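Local coordinates for uncharacterized protein (Bacteroides cellulosilyticus, PDB 5JVK), which belongs to glycoside hydrolase family 39 and probably hydrolyses O-glycosidic bonds in carbohydrates, at residues L42-G46 with D47-F51; S119-F122 with R123-M127; D136-W139 with E140-E143; P152-M155 with Y156-S160; V239-P242 with T243-V247. One frame throughout, in Å; residues are numbered along the deposited sequence.

All five contacts are local, and they run in series: none crosses or encloses another. Contact 1 comes first. It closes the turn of a beta hairpin in the N-terminal sheet, with its nearest atoms about 14 Å from contact 2. The chain then enters the (beta/alpha)8 barrel. Contact 2 lies in helix 118-127, contact 3 turns from strand 132-138 into a short helix, and contact 4 starts helix 153-164. Contact 4 joins its two predecessors. Phe158 packs on Phe122 of contact 2, and Met155 packs on Leu137 of contact 3. Contact 5 sits further on, in helix 229-247, its centre about 17 Å from that of contact 3.

Contact 1 (L42-G46 with D47-F51); sequences LVRYG and DNLTF
Arg44 holds Asp47 side-on, one nitrogen to each carboxylate oxygen. Arg44 NE donates to OD1 of Asp47 at 3.0 Å, and NH2 of Arg44 donates to OD2 of Asp47 at 2.7 Å. Both oxygens use their syn lone pairs. The guanidinium and carboxylate planes are only 25° apart, so the salt bridge is nearly flat. CD2 of Leu49 lies over the centre of one guanidinium face and comes within 3.4 Å of Arg44 CZ. A bend at chi3 (69°) in the otherwise extended arginine chain turns the guanidinium toward both partners. NH1 of Arg44 binds Glu67 and the carbonyl of Leu68. Shortening Arg44 to an alanine is likely to leave the Asp47 and Glu67 carboxylates without their shared positive mate, and Leu49 CD2 without the flat group it covers. The residues form the closing end of the beta hairpin of strands 37-44 and 50-55. Leu42 and Phe51 are an antiparallel hydrogen-bonded pair, with Leu42 N to Phe51 O at 2.9 Å. Val43 and Thr50 form the next, non-hydrogen-bonded pair. Nearer the turn, Arg44 N donates to Leu49 O, also at 2.9 Å. Gly46 has a positive phi (90°), where any side chain would collide with the preceding carbonyl oxygen. On the Val43 face, CG1 of Val43 rests 3.7 Å from Asn48 CA. OG1 of Thr50 bonds to Asn48 O at 2.9 Å.

Contact 2 (S119-F122 with R123-M127); sequences SKTF and RLIRM
Segments 119-122 and 123-127 are successive turns of one alpha helix, joined by four backbone bonds. Arg123 N donates to Ser119 O, Leu124 N to Lys120 O, Ile125 N to Thr121 O and Arg126 N to Phe122 O. The bond from Ile125 N to Thr121 O is 2.9 Å long. Phe122 and Ile125 extend together from the buried side. CD1 of Ile125 sits over the centre of the Phe122 ring, 4.0 Å from the centroid and 6° off the normal. This is a CH-pi contact. CG1 of Ile125 is anti to its own carbonyl carbon (chi1 -68°), and the extended chi2 then takes CD1 to the ring. The same CD1 touches Thr121 CG2 at 3.8 Å. Elsewhere Lys120 NZ pairs with Asp115, and its charge faces the Phe399 ring. Phe122 and Ile125 both rest on Ile133 of strand 132-138. Such apolar packing of helix on strand is characteristic of a beta-alpha-beta unit of the (beta/alpha)8 barrel, here strand 106-109, helix 118-127 and strand 132-138.

Contact 3 (D136-W139 with E140-E143); sequences DLAW and EHVE
Trp139 NE1 donates to Glu143 OE1 at 2.9 Å, with an N-H...O angle of 162°. The bond spans a short helix that follows barrel strand 132-138, with Ala138 at the N-cap. OE1 of Glu143 lies at the edge of the indole, in its plane. The nitrogen meets that oxygen on its anti side. With CG of Trp139 anti to the backbone N (chi1 179°), the indole extends alongside the Glu143 chain. The ring and carboxylate planes are 47° apart. OE2 of Glu143 is held by Tyr181 OH and Gly147 N. A phenylalanine in place of Trp139 would probably leave OE1 without its donor and the carboxylate less firmly oriented. Glu143 N also binds Trp139 O, at 2.9 Å, and Val142 N binds Ala138 O. CB of Ala138 rests 3.5 Å from His141 ND1. Leu137 and Val142 cross at about a right angle, and Leu137 CD1 presses on Val142 CG2 at 3.3 Å.

Contact 4 (P152-M155 with Y156-S160); sequences PEHM and YQFVS
After Pro152 the chain enters an alpha helix, with Gln157 N bonded to Glu153 O, Phe158 N to His154 O and Val159 N to Met155 O. This is helix 153-164 of the (beta/alpha)8 barrel, which packs between helices 118-127 and 194-211. The side chains of Glu153 and Gln157 run nearly perpendicular to each other. OE1 of Glu153 lies 3.8 Å from Gln157 CG, while the carboxylate and amide planes are 48° apart. The bend of Glu153 at chi2 (54°) turns its carboxylate along the helix toward this CG. OE1 of Gln157 folds back to 3.5 Å from His154 CA. His154 and Phe158 meet loosely: CD1 of Phe158 comes to the edge of the imidazole, 4.3 Å from ND1 of His154. On another side, Met155 CE meets Val159 CG2 at 4.4 Å, and both residues rest on Met211. Tyr156 reaches Glu210 through its hydroxyl. Tyr156 O accepts both Ser160 N and Ser160 OG, which approach from opposite faces of the carbonyl plane, OG at 3.1 Å.

Contact 5 (V239-P242 with T243-V247); sequences VVYP and TVKKV
Lys245 lies across one face of the Tyr241 ring, and the two side chains cross at a slant. CG of Lys245 is 3.8 Å from the centroid of the Tyr241 ring and 15° off the normal, a CH-pi contact displaced toward the rim. Further along, Lys245 CE comes to 3.5 Å from Tyr241 OH. The lysine chain is bent at both chi2 and chi3 (-76° and -79°). These bends let its methylenes follow the ring up to the hydroxyl. The polar ends share Asp283: Tyr241 OH bonds to one oxygen and Lys245 NZ makes a salt bridge to the other, while NZ also binds the carbonyls of Pro249 and Ile251. Val240 and Val244 run alongside each other, with Val240 CG1 3.8 Å from Val244 CG2. Val239 and Thr243 are paired in the same way. OG1 of Thr243 folds back and donates to Val239 O; the 2.5 Å between them is unusually short, so the exact length is doubtful. The backbone bond from Thr243 N to the same carbonyl is weak. Pro242 has no N-H to offer the turn before, and the helix is kinked there. Lys245 N still bonds to Tyr241 O at 3.0 Å. Val240 and Thr243 face helix 194-211. The segment belongs to helix 229-247 between strands 217-220 and 252-255, a beta-alpha-beta crossover of the (beta/alpha)8 barrel.

Contact 1 (L42-G46 with D47-F51)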
loop_
_atom_site.group_PDB
_atom_site.type_symbol
_atom_site.label_atom_id
_atom_site.label_comp_id
_atom_site.label_asym_id
_atom_site.label_seq_id
_atom_site.Cartn_x
_atom_site.Cartn_y
_atom_site.Cartn_z
ATOM N N LEU A 42 -21.715 13.991 10.810
ATOM C CA LEU A 42 -20.954 13.064 9.966
ATOM C C LEU A 42 -21.718 12.858 8.668
ATOM O O LEU A 42 -22.781 12.249 8.680
ATOM C CB LEU A 42 -20.752 11.718 10.666
ATOM C CG LEU A 42 -19.736 11.691 11.808
ATOM C CD1 LEU A 42 -19.900 10.420 12.627
ATOM C CD2 LEU A 42 -18.311 11.815 11.290
ATOM N N VAL A 43 -21.160 13.356 7.561
ATOM C CA VAL A 43 -21.803 13.325 6.241
ATOM C C VAL A 43 -21.035 12.397 5.294
ATOM O O VAL A 43 -19.855 12.620 5.024
ATOM C CB VAL A 43 -21.857 14.739 5.620
ATOM C CG1 VAL A 43 -22.758 14.748 4.391
ATOM C CG2 VAL A 43 -22.335 15.761 6.647
ATOM N N ARG A 44 -21.719 11.374 4.781
ATOM C CA ARG A 44 -21.094 10.346 3.943
ATOM C C ARG A 44 -20.824 10.850 2.524
ATOM O O ARG A 44 -21.605 11.633 1.982
ATOM C CB ARG A 44 -21.990 9.104 3.879
ATOM C CG ARG A 44 -21.350 7.909 3.189
ATOM C CD ARG A 44 -22.007 6.589 3.557
ATOM N NE ARG A 44 -23.357 6.446 3.015
ATOM C CZ ARG A 44 -24.116 5.357 3.143
ATOM N NH1 ARG A 44 -23.675 4.285 3.800
ATOM N NH2 ARG A 44 -25.332 5.328 2.609
ATOM N N TYR A 45 -19.721 10.393 1.932
ATOM C CA TYR A 45 -19.372 10.737 0.548
ATOM C C TYR A 45 -20.439 10.197 -0.415
ATOM O O TYR A 45 -20.970 9.097 -0.215
ATOM C CB TYR A 45 -17.973 10.190 0.192
ATOM C CG TYR A 45 -17.515 10.416 -1.237
ATOM C CD1 TYR A 45 -17.975 9.603 -2.280
ATOM C CD2 TYR A 45 -16.597 11.420 -1.545
ATOM C CE1 TYR A 45 -17.559 9.804 -3.584
ATOM C CE2 TYR A 45 -16.172 11.624 -2.849
ATOM C CZ TYR A 45 -16.656 10.812 -3.863
ATOM O OH TYR A 45 -16.243 11.012 -5.159
ATOM N N GLY A 46 -20.755 10.990 -1.440
ATOM C CA GLY A 46 -21.658 10.574 -2.516
ATOM C C GLY A 46 -23.125 10.883 -2.274
ATOM O O GLY A 46 -23.714 11.682 -2.999
ATOM N N ASP A 47 -23.711 10.238 -1.266
ATOM C CA ASP A 47 -25.150 10.344 -0.979
ATOM C C ASP A 47 -25.508 11.206 0.243
ATOM O O ASP A 47 -26.691 11.383 0.541
ATOM C CB ASP A 47 -25.770 8.940 -0.847
ATOM C CG ASP A 47 -25.328 8.198 0.411
ATOM O OD1 ASP A 47 -24.240 8.489 0.953
ATOM O OD2 ASP A 47 -26.077 7.304 0.855
ATOM N N ASN A 48 -24.494 11.723 0.940
ATOM C CA ASN A 48 -24.676 12.636 2.083
ATOM C C ASN A 48 -25.543 12.081 3.231
ATOM O O ASN A 48 -26.271 12.835 3.879
ATOM C CB ASN A 48 -25.217 14.002 1.614
ATOM C CG ASN A 48 -24.374 14.630 0.515
ATOM O OD1 ASN A 48 -24.911 15.125 -0.472
ATOM N ND2 ASN A 48 -23.057 14.615 0.681
ATOM N N LEU A 49 -25.459 10.772 3.478
ATOM C CA LEU A 49 -26.079 10.171 4.660
ATOM C C LEU A 49 -25.468 10.831 5.896
ATOM O O LEU A 49 -24.250 10.792 6.088
ATOM C CB LEU A 49 -25.847 8.656 4.693
ATOM C CG LEU A 49 -26.481 7.861 5.843
ATOM C CD1 LEU A 49 -27.999 7.930 5.778
ATOM C CD2 LEU A 49 -26.012 6.415 5.812
ATOM N N THR A 50 -26.321 11.450 6.711
ATOM C CA THR A 50 -25.883 12.312 7.810
ATOM C C THR A 50 -26.252 11.719 9.172
ATOM O O THR A 50 -27.332 11.149 9.335
ATOM C CB THR A 50 -26.491 13.723 7.670
ATOM O OG1 THR A 50 -26.137 14.264 6.389
ATOM C CG2 THR A 50 -25.987 14.661 8.767
ATOM N N PHE A 51 -25.337 11.854 10.131
ATOM C CA PHE A 51 -25.568 11.459 11.523
ATOM C C PHE A 51 -25.148 12.602 12.442
ATOM O O PHE A 51 -24.085 13.193 12.245
ATOM C CB PHE A 51 -24.789 10.187 11.854
ATOM C CG PHE A 51 -25.197 9.005 11.028
ATOM C CD1 PHE A 51 -26.396 8.345 11.284
ATOM C CD2 PHE A 51 -24.397 8.557 9.978
ATOM C CE1 PHE A 51 -26.787 7.255 10.517
ATOM C CE2 PHE A 51 -24.782 7.469 9.208
ATOM C CZ PHE A 51 -25.979 6.819 9.474
#

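Contact 2 (S119-F122 with R123-M127)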
loop_
_atom_site.group_PDB
_atom_site.type_symbol
_atom_site.label_atom_id
_atom_site.label_comp_id
_atom_site.label_asym_id
_atom_site.label_seq_id
_atom_site.Cartn_x
_atom_site.Cartn_y
_atom_site.Cartn_z
ATOM N N SER A 119 2.601 3.031 17.925
ATOM C CA SER A 119 1.391 2.240 18.179
ATOM C C SER A 119 0.154 2.816 17.479
ATOM O O SER A 119 -0.668 2.062 16.964
ATOM C CB SER A 119 1.137 2.107 19.684
ATOM O OG SER A 119 1.043 3.381 20.293
ATOM N N LYS A 120 0.037 4.144 17.454
ATOM C CA LYS A 120 -1.072 4.824 16.775
ATOM C C LYS A 120 -1.016 4.637 15.262
ATOM O O LYS A 120 -2.018 4.278 14.645
ATOM C CB LYS A 120 -1.080 6.321 17.111
ATOM C CG LYS A 120 -2.269 7.086 16.537
ATOM C CD LYS A 120 -2.525 8.400 17.262
ATOM C CE LYS A 120 -1.417 9.422 17.050
ATOM N NZ LYS A 120 -1.326 9.887 15.640
ATOM N N THR A 121 0.155 4.886 14.678
ATOM C CA THR A 121 0.370 4.719 13.235
ATOM C C THR A 121 0.124 3.270 12.793
ATOM O O THR A 121 -0.524 3.047 11.772
ATOM C CB THR A 121 1.780 5.208 12.808
ATOM O OG1 THR A 121 1.842 6.637 12.924
ATOM C CG2 THR A 121 2.111 4.826 11.363
ATOM N N PHE A 122 0.616 2.302 13.566
ATOM C CA PHE A 122 0.436 0.879 13.223
ATOM C C PHE A 122 -0.966 0.340 13.483
ATOM O O PHE A 122 -1.367 -0.642 12.857
ATOM C CB PHE A 122 1.504 -0.004 13.880
ATOM C CG PHE A 122 2.734 -0.152 13.038
ATOM C CD1 PHE A 122 3.663 0.878 12.953
ATOM C CD2 PHE A 122 2.933 -1.297 12.276
ATOM C CE1 PHE A 122 4.785 0.753 12.150
ATOM C CE2 PHE A 122 4.052 -1.429 11.474
ATOM C CZ PHE A 122 4.981 -0.404 11.409
ATOM N N ARG A 123 -1.702 0.974 14.391
ATOM C CA ARG A 123 -3.133 0.701 14.559
ATOM C C ARG A 123 -3.907 1.171 13.321
ATOM O O ARG A 123 -4.832 0.493 12.867
ATOM C CB ARG A 123 -3.659 1.389 15.823
ATOM C CG ARG A 123 -5.084 1.029 16.225
ATOM C CD ARG A 123 -5.422 1.647 17.579
ATOM N NE ARG A 123 -6.840 2.004 17.700
ATOM C CZ ARG A 123 -7.355 2.824 18.623
ATOM N NH1 ARG A 123 -6.586 3.403 19.549
ATOM N NH2 ARG A 123 -8.665 3.073 18.624
ATOM N N LEU A 124 -3.518 2.326 12.780
ATOM C CA LEU A 124 -4.117 2.858 11.552
ATOM C C LEU A 124 -3.735 2.035 10.314
ATOM O O LEU A 124 -4.552 1.872 9.410
ATOM C CB LEU A 124 -3.739 4.331 11.357
ATOM C CG LEU A 124 -4.312 5.300 12.400
ATOM C CD1 LEU A 124 -3.506 6.586 12.472
ATOM C CD2 LEU A 124 -5.769 5.611 12.107
ATOM N N ILE A 125 -2.501 1.527 10.278
ATOM C CA ILE A 125 -2.062 0.612 9.217
ATOM C C ILE A 125 -2.855 -0.698 9.259
ATOM O O ILE A 125 -3.241 -1.216 8.208
ATOM C CB ILE A 125 -0.536 0.323 9.284
ATOM C CG1 ILE A 125 0.262 1.588 8.939
ATOM C CG2 ILE A 125 -0.139 -0.800 8.323
ATOM C CD1 ILE A 125 1.691 1.592 9.445
ATOM N N ARG A 126 -3.088 -1.221 10.465
ATOM C CA ARG A 126 -3.852 -2.464 10.660
ATOM C C ARG A 126 -5.286 -2.366 10.132
ATOM O O ARG A 126 -5.752 -3.267 9.432
ATOM C CB ARG A 126 -3.868 -2.870 12.146
ATOM C CG ARG A 126 -4.811 -4.015 12.515
ATOM C CD ARG A 126 -4.498 -5.303 11.771
ATOM N NE ARG A 126 -5.461 -6.358 12.096
ATOM C CZ ARG A 126 -6.710 -6.442 11.623
ATOM N NH1 ARG A 126 -7.197 -5.535 10.773
ATOM N NH2 ARG A 126 -7.484 -7.458 12.000
ATOM N N MET A 127 -5.975 -1.280 10.472
ATOM C CA MET A 127 -7.371 -1.087 10.060
ATOM C C MET A 127 -7.543 -0.825 8.553
ATOM O O MET A 127 -8.653 -0.942 8.032
ATOM C CB MET A 127 -8.024 0.036 10.883
ATOM C CG MET A 127 -8.227 -0.321 12.347
ATOM S SD MET A 127 -9.118 0.943 13.282
ATOM C CE MET A 127 -7.898 2.253 13.340
#

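Contact 3 (D136-W139 with E140-E143)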
loop_
_atom_site.group_PDB
_atom_site.type_symbol
_atom_site.label_atom_id
_atom_site.label_comp_id
_atom_site.label_asym_id
_atom_site.label_seq_id
_atom_site.Cartn_x
_atom_site.Cartn_y
_atom_site.Cartn_z
ATOM N N ASP A 136 12.932 2.291 5.464
ATOM C CA ASP A 136 14.351 2.437 5.160
ATOM C C ASP A 136 15.237 2.067 6.335
ATOM O O ASP A 136 14.830 2.148 7.496
ATOM C CB ASP A 136 14.663 3.877 4.752
ATOM C CG ASP A 136 13.929 4.295 3.507
ATOM O OD1 ASP A 136 14.401 3.966 2.395
ATOM O OD2 ASP A 136 12.877 4.958 3.643
ATOM N N LEU A 137 16.454 1.658 6.008
ATOM C CA LEU A 137 17.522 1.523 6.980
ATOM C C LEU A 137 18.801 2.016 6.316
ATOM O O LEU A 137 19.231 1.463 5.305
ATOM C CB LEU A 137 17.650 0.067 7.436
ATOM C CG LEU A 137 18.604 -0.259 8.595
ATOM C CD1 LEU A 137 20.062 -0.236 8.154
ATOM C CD2 LEU A 137 18.385 0.679 9.776
ATOM N N ALA A 138 19.397 3.059 6.888
ATOM C CA ALA A 138 20.607 3.656 6.338
ATOM C C ALA A 138 21.839 2.879 6.797
ATOM O O ALA A 138 22.011 2.634 7.994
ATOM C CB ALA A 138 20.710 5.113 6.762
ATOM N N TRP A 139 22.676 2.486 5.837
ATOM C CA TRP A 139 24.001 1.901 6.099
ATOM C C TRP A 139 24.820 2.818 7.017
ATOM O O TRP A 139 25.435 2.356 7.978
ATOM C CB TRP A 139 24.714 1.666 4.757
ATOM C CG TRP A 139 26.108 1.084 4.796
ATOM C CD1 TRP A 139 26.727 0.462 5.844
ATOM C CD2 TRP A 139 27.032 1.036 3.702
ATOM N NE1 TRP A 139 27.988 0.057 5.477
ATOM C CE2 TRP A 139 28.200 0.396 4.167
ATOM C CE3 TRP A 139 26.991 1.487 2.375
ATOM C CZ2 TRP A 139 29.318 0.190 3.350
ATOM C CZ3 TRP A 139 28.101 1.284 1.563
ATOM C CH2 TRP A 139 29.251 0.642 2.057
ATOM N N GLU A 140 24.792 4.114 6.710
ATOM C CA GLU A 140 25.363 5.175 7.556
ATOM C C GLU A 140 25.008 5.034 9.045
ATOM O O GLU A 140 25.886 5.104 9.906
ATOM C CB GLU A 140 24.893 6.542 7.034
ATOM C CG GLU A 140 25.548 7.756 7.673
ATOM C CD GLU A 140 25.245 9.041 6.919
ATOM O OE1 GLU A 140 25.497 9.090 5.693
ATOM O OE2 GLU A 140 24.759 10.005 7.549
ATOM N N HIS A 141 23.725 4.825 9.330
ATOM C CA HIS A 141 23.242 4.692 10.709
ATOM C C HIS A 141 23.601 3.352 11.372
ATOM O O HIS A 141 23.769 3.307 12.592
ATOM C CB HIS A 141 21.725 4.929 10.778
ATOM C CG HIS A 141 21.308 6.316 10.386
ATOM N ND1 HIS A 141 20.079 6.594 9.828
ATOM C CD2 HIS A 141 21.961 7.500 10.463
ATOM C CE1 HIS A 141 19.988 7.890 9.588
ATOM N NE2 HIS A 141 21.117 8.463 9.962
ATOM N N VAL A 142 23.718 2.276 10.590
ATOM C CA VAL A 142 24.107 0.959 11.136
ATOM C C VAL A 142 25.610 0.859 11.433
ATOM O O VAL A 142 25.993 0.257 12.437
ATOM C CB VAL A 142 23.607 -0.222 10.249
ATOM C CG1 VAL A 142 24.471 -1.477 10.370
ATOM C CG2 VAL A 142 22.180 -0.567 10.633
ATOM N N GLU A 143 26.441 1.441 10.567
ATOM C CA GLU A 143 27.900 1.419 10.716
ATOM C C GLU A 143 28.429 2.864 10.788
ATOM O O GLU A 143 28.888 3.404 9.778
ATOM C CB GLU A 143 28.520 0.634 9.545
ATOM C CG GLU A 143 30.028 0.418 9.614
ATOM C CD GLU A 143 30.564 -0.502 8.519
ATOM O OE1 GLU A 143 29.837 -0.801 7.549
ATOM O OE2 GLU A 143 31.734 -0.926 8.616
#

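Contact 4 (P152-M155 with Y156-S160)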
loop_
_atom_site.group_PDB
_atom_site.type_symbol
_atom_site.label_atom_id
_atom_site.label_comp_id
_atom_site.label_asym_id
_atom_site.label_seq_id
_atom_site.Cartn_x
_atom_site.Cartn_y
_atom_site.Cartn_z
ATOM N N PRO A 152 19.870 1.058 15.015
ATOM C CA PRO A 152 19.182 2.296 15.427
ATOM C C PRO A 152 17.865 2.061 16.167
ATOM O O PRO A 152 17.242 1.011 16.000
ATOM C CB PRO A 152 18.924 3.022 14.100
ATOM C CG PRO A 152 19.924 2.465 13.154
ATOM C CD PRO A 152 20.106 1.035 13.558
ATOM N N GLU A 153 17.456 3.041 16.969
ATOM C CA GLU A 153 16.258 2.920 17.808
ATOM C C GLU A 153 14.974 2.771 16.986
ATOM O O GLU A 153 14.089 1.995 17.360
ATOM C CB GLU A 153 16.149 4.114 18.775
ATOM C CG GLU A 153 14.947 4.106 19.725
ATOM C CD GLU A 153 14.819 2.834 20.556
ATOM O OE1 GLU A 153 13.674 2.448 20.877
ATOM O OE2 GLU A 153 15.854 2.215 20.893
ATOM N N HIS A 154 14.878 3.501 15.875
ATOM C CA HIS A 154 13.693 3.428 15.010
ATOM C C HIS A 154 13.435 2.025 14.436
ATOM O O HIS A 154 12.281 1.663 14.218
ATOM C CB HIS A 154 13.715 4.506 13.907
ATOM C CG HIS A 154 14.798 4.335 12.884
ATOM N ND1 HIS A 154 14.605 3.647 11.704
ATOM C CD2 HIS A 154 16.073 4.792 12.849
ATOM C CE1 HIS A 154 15.721 3.673 10.995
ATOM N NE2 HIS A 154 16.625 4.362 11.666
ATOM N N MET A 155 14.492 1.234 14.231
ATOM C CA MET A 155 14.338 -0.152 13.757
ATOM C C MET A 155 13.618 -1.062 14.750
ATOM O O MET A 155 12.722 -1.812 14.359
ATOM C CB MET A 155 15.691 -0.773 13.392
ATOM C CG MET A 155 16.189 -0.392 12.009
ATOM S SD MET A 155 15.134 -0.981 10.667
ATOM C CE MET A 155 15.303 -2.753 10.858
ATOM N N TYR A 156 14.021 -1.002 16.019
ATOM C CA TYR A 156 13.339 -1.746 17.087
ATOM C C TYR A 156 11.882 -1.294 17.240
ATOM O O TYR A 156 10.998 -2.125 17.460
ATOM C CB TYR A 156 14.076 -1.603 18.433
ATOM C CG TYR A 156 15.431 -2.294 18.495
ATOM C CD1 TYR A 156 15.543 -3.673 18.293
ATOM C CD2 TYR A 156 16.598 -1.577 18.775
ATOM C CE1 TYR A 156 16.776 -4.312 18.352
ATOM C CE2 TYR A 156 17.836 -2.208 18.838
ATOM C CZ TYR A 156 17.918 -3.575 18.628
ATOM O OH TYR A 156 19.137 -4.210 18.689
ATOM N N GLN A 157 11.647 0.015 17.122
ATOM C CA GLN A 157 10.293 0.589 17.156
ATOM C C GLN A 157 9.409 0.068 16.017
ATOM O O GLN A 157 8.278 -0.367 16.261
ATOM C CB GLN A 157 10.343 2.127 17.115
ATOM C CG GLN A 157 10.841 2.775 18.400
ATOM C CD GLN A 157 10.926 4.292 18.299
ATOM O OE1 GLN A 157 11.763 4.829 17.572
ATOM N NE2 GLN A 157 10.066 4.993 19.037
ATOM N N PHE A 158 9.934 0.116 14.790
ATOM C CA PHE A 158 9.232 -0.396 13.597
ATOM C C PHE A 158 8.874 -1.880 13.713
ATOM O O PHE A 158 7.725 -2.263 13.482
ATOM C CB PHE A 158 10.058 -0.175 12.308
ATOM C CG PHE A 158 9.688 1.072 11.548
ATOM C CD1 PHE A 158 10.570 2.147 11.452
ATOM C CD2 PHE A 158 8.453 1.169 10.915
ATOM C CE1 PHE A 158 10.224 3.292 10.748
ATOM C CE2 PHE A 158 8.101 2.312 10.211
ATOM C CZ PHE A 158 8.987 3.375 10.127
ATOM N N VAL A 159 9.858 -2.697 14.083
ATOM C CA VAL A 159 9.700 -4.155 14.099
ATOM C C VAL A 159 8.769 -4.633 15.223
ATOM O O VAL A 159 7.931 -5.506 14.991
ATOM C CB VAL A 159 11.070 -4.875 14.154
ATOM C CG1 VAL A 159 10.904 -6.386 14.309
ATOM C CG2 VAL A 159 11.869 -4.575 12.892
ATOM N N SER A 160 8.903 -4.072 16.423
ATOM C CA SER A 160 8.035 -4.460 17.546
ATOM C C SER A 160 6.583 -4.024 17.315
ATOM O O SER A 160 5.655 -4.785 17.597
ATOM C CB SER A 160 8.560 -3.912 18.879
ATOM O OG SER A 160 8.307 -2.527 19.013
#

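Contact 5 (V239-P242 with T243-V247)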
loop_
_atom_site.group_PDB
_atom_site.type_symbol
_atom_site.label_atom_id
_atom_site.label_comp_id
_atom_site.label_asym_id
_atom_site.label_seq_id
_atom_site.Cartn_x
_atom_site.Cartn_y
_atom_site.Cartn_z
ATOM N N VAL A 239 29.034 -10.194 -3.432
ATOM C CA VAL A 239 29.624 -10.189 -2.089
ATOM C C VAL A 239 28.524 -10.239 -1.020
ATOM O O VAL A 239 28.617 -11.028 -0.081
ATOM C CB VAL A 239 30.530 -8.948 -1.865
ATOM C CG1 VAL A 239 31.139 -8.953 -0.464
ATOM C CG2 VAL A 239 31.626 -8.888 -2.924
ATOM N N VAL A 240 27.490 -9.408 -1.174
ATOM C CA VAL A 240 26.409 -9.287 -0.175
ATOM C C VAL A 240 25.588 -10.571 0.001
ATOM O O VAL A 240 25.284 -10.950 1.132
ATOM C CB VAL A 240 25.467 -8.088 -0.492
ATOM C CG1 VAL A 240 24.213 -8.097 0.381
ATOM C CG2 VAL A 240 26.209 -6.773 -0.307
ATOM N N TYR A 241 25.232 -11.228 -1.102
ATOM C CA TYR A 241 24.339 -12.392 -1.045
ATOM C C TYR A 241 24.884 -13.560 -0.205
ATOM O O TYR A 241 24.192 -14.014 0.704
ATOM C CB TYR A 241 23.932 -12.856 -2.451
ATOM C CG TYR A 241 22.935 -13.996 -2.458
ATOM C CD1 TYR A 241 21.572 -13.763 -2.244
ATOM C CD2 TYR A 241 23.349 -15.310 -2.681
ATOM C CE1 TYR A 241 20.654 -14.806 -2.254
ATOM C CE2 TYR A 241 22.439 -16.359 -2.690
ATOM C CZ TYR A 241 21.093 -16.103 -2.477
ATOM O OH TYR A 241 20.197 -17.142 -2.487
ATOM N N PRO A 242 26.116 -14.040 -0.489
ATOM C CA PRO A 242 26.658 -15.113 0.363
ATOM C C PRO A 242 26.944 -14.680 1.809
ATOM O O PRO A 242 26.711 -15.464 2.726
ATOM C CB PRO A 242 27.953 -15.522 -0.356
ATOM C CG PRO A 242 28.325 -14.338 -1.176
ATOM C CD PRO A 242 27.029 -13.725 -1.605
ATOM N N THR A 243 27.434 -13.453 1.999
ATOM C CA THR A 243 27.688 -12.895 3.339
ATOM C C THR A 243 26.431 -12.873 4.215
ATOM O O THR A 243 26.488 -13.215 5.397
ATOM C CB THR A 243 28.237 -11.451 3.265
ATOM O OG1 THR A 243 29.319 -11.387 2.332
ATOM C CG2 THR A 243 28.735 -10.977 4.626
ATOM N N VAL A 244 25.309 -12.467 3.625
ATOM C CA VAL A 244 24.045 -12.331 4.351
ATOM C C VAL A 244 23.333 -13.680 4.537
ATOM O O VAL A 244 22.823 -13.959 5.621
ATOM C CB VAL A 244 23.113 -11.310 3.657
ATOM C CG1 VAL A 244 21.739 -11.297 4.304
ATOM C CG2 VAL A 244 23.718 -9.912 3.706
ATOM N N LYS A 245 23.286 -14.499 3.488
ATOM C CA LYS A 245 22.586 -15.794 3.543
ATOM C C LYS A 245 23.245 -16.823 4.472
ATOM O O LYS A 245 22.565 -17.706 4.996
ATOM C CB LYS A 245 22.429 -16.392 2.139
ATOM C CG LYS A 245 21.502 -15.603 1.223
ATOM C CD LYS A 245 20.027 -15.812 1.544
ATOM C CE LYS A 245 19.503 -17.128 0.992
ATOM N NZ LYS A 245 18.035 -17.267 1.191
ATOM N N LYS A 246 24.558 -16.713 4.664
ATOM C CA LYS A 246 25.281 -17.547 5.633
ATOM C C LYS A 246 24.813 -17.253 7.061
ATOM O O LYS A 246 24.683 -18.167 7.877
ATOM C CB LYS A 246 26.793 -17.314 5.514
ATOM C CG LYS A 246 27.659 -18.388 6.156
ATOM C CD LYS A 246 29.100 -18.291 5.665
ATOM C CE LYS A 246 29.931 -19.502 6.067
ATOM N NZ LYS A 246 30.256 -19.509 7.521
ATOM N N VAL A 247 24.552 -15.975 7.338
ATOM C CA VAL A 247 24.078 -15.514 8.649
ATOM C C VAL A 247 22.605 -15.872 8.912
ATOM O O VAL A 247 22.239 -16.177 10.048
ATOM C CB VAL A 247 24.308 -13.990 8.801
ATOM C CG1 VAL A 247 23.647 -13.437 10.057
ATOM C CG2 VAL A 247 25.802 -13.691 8.815
#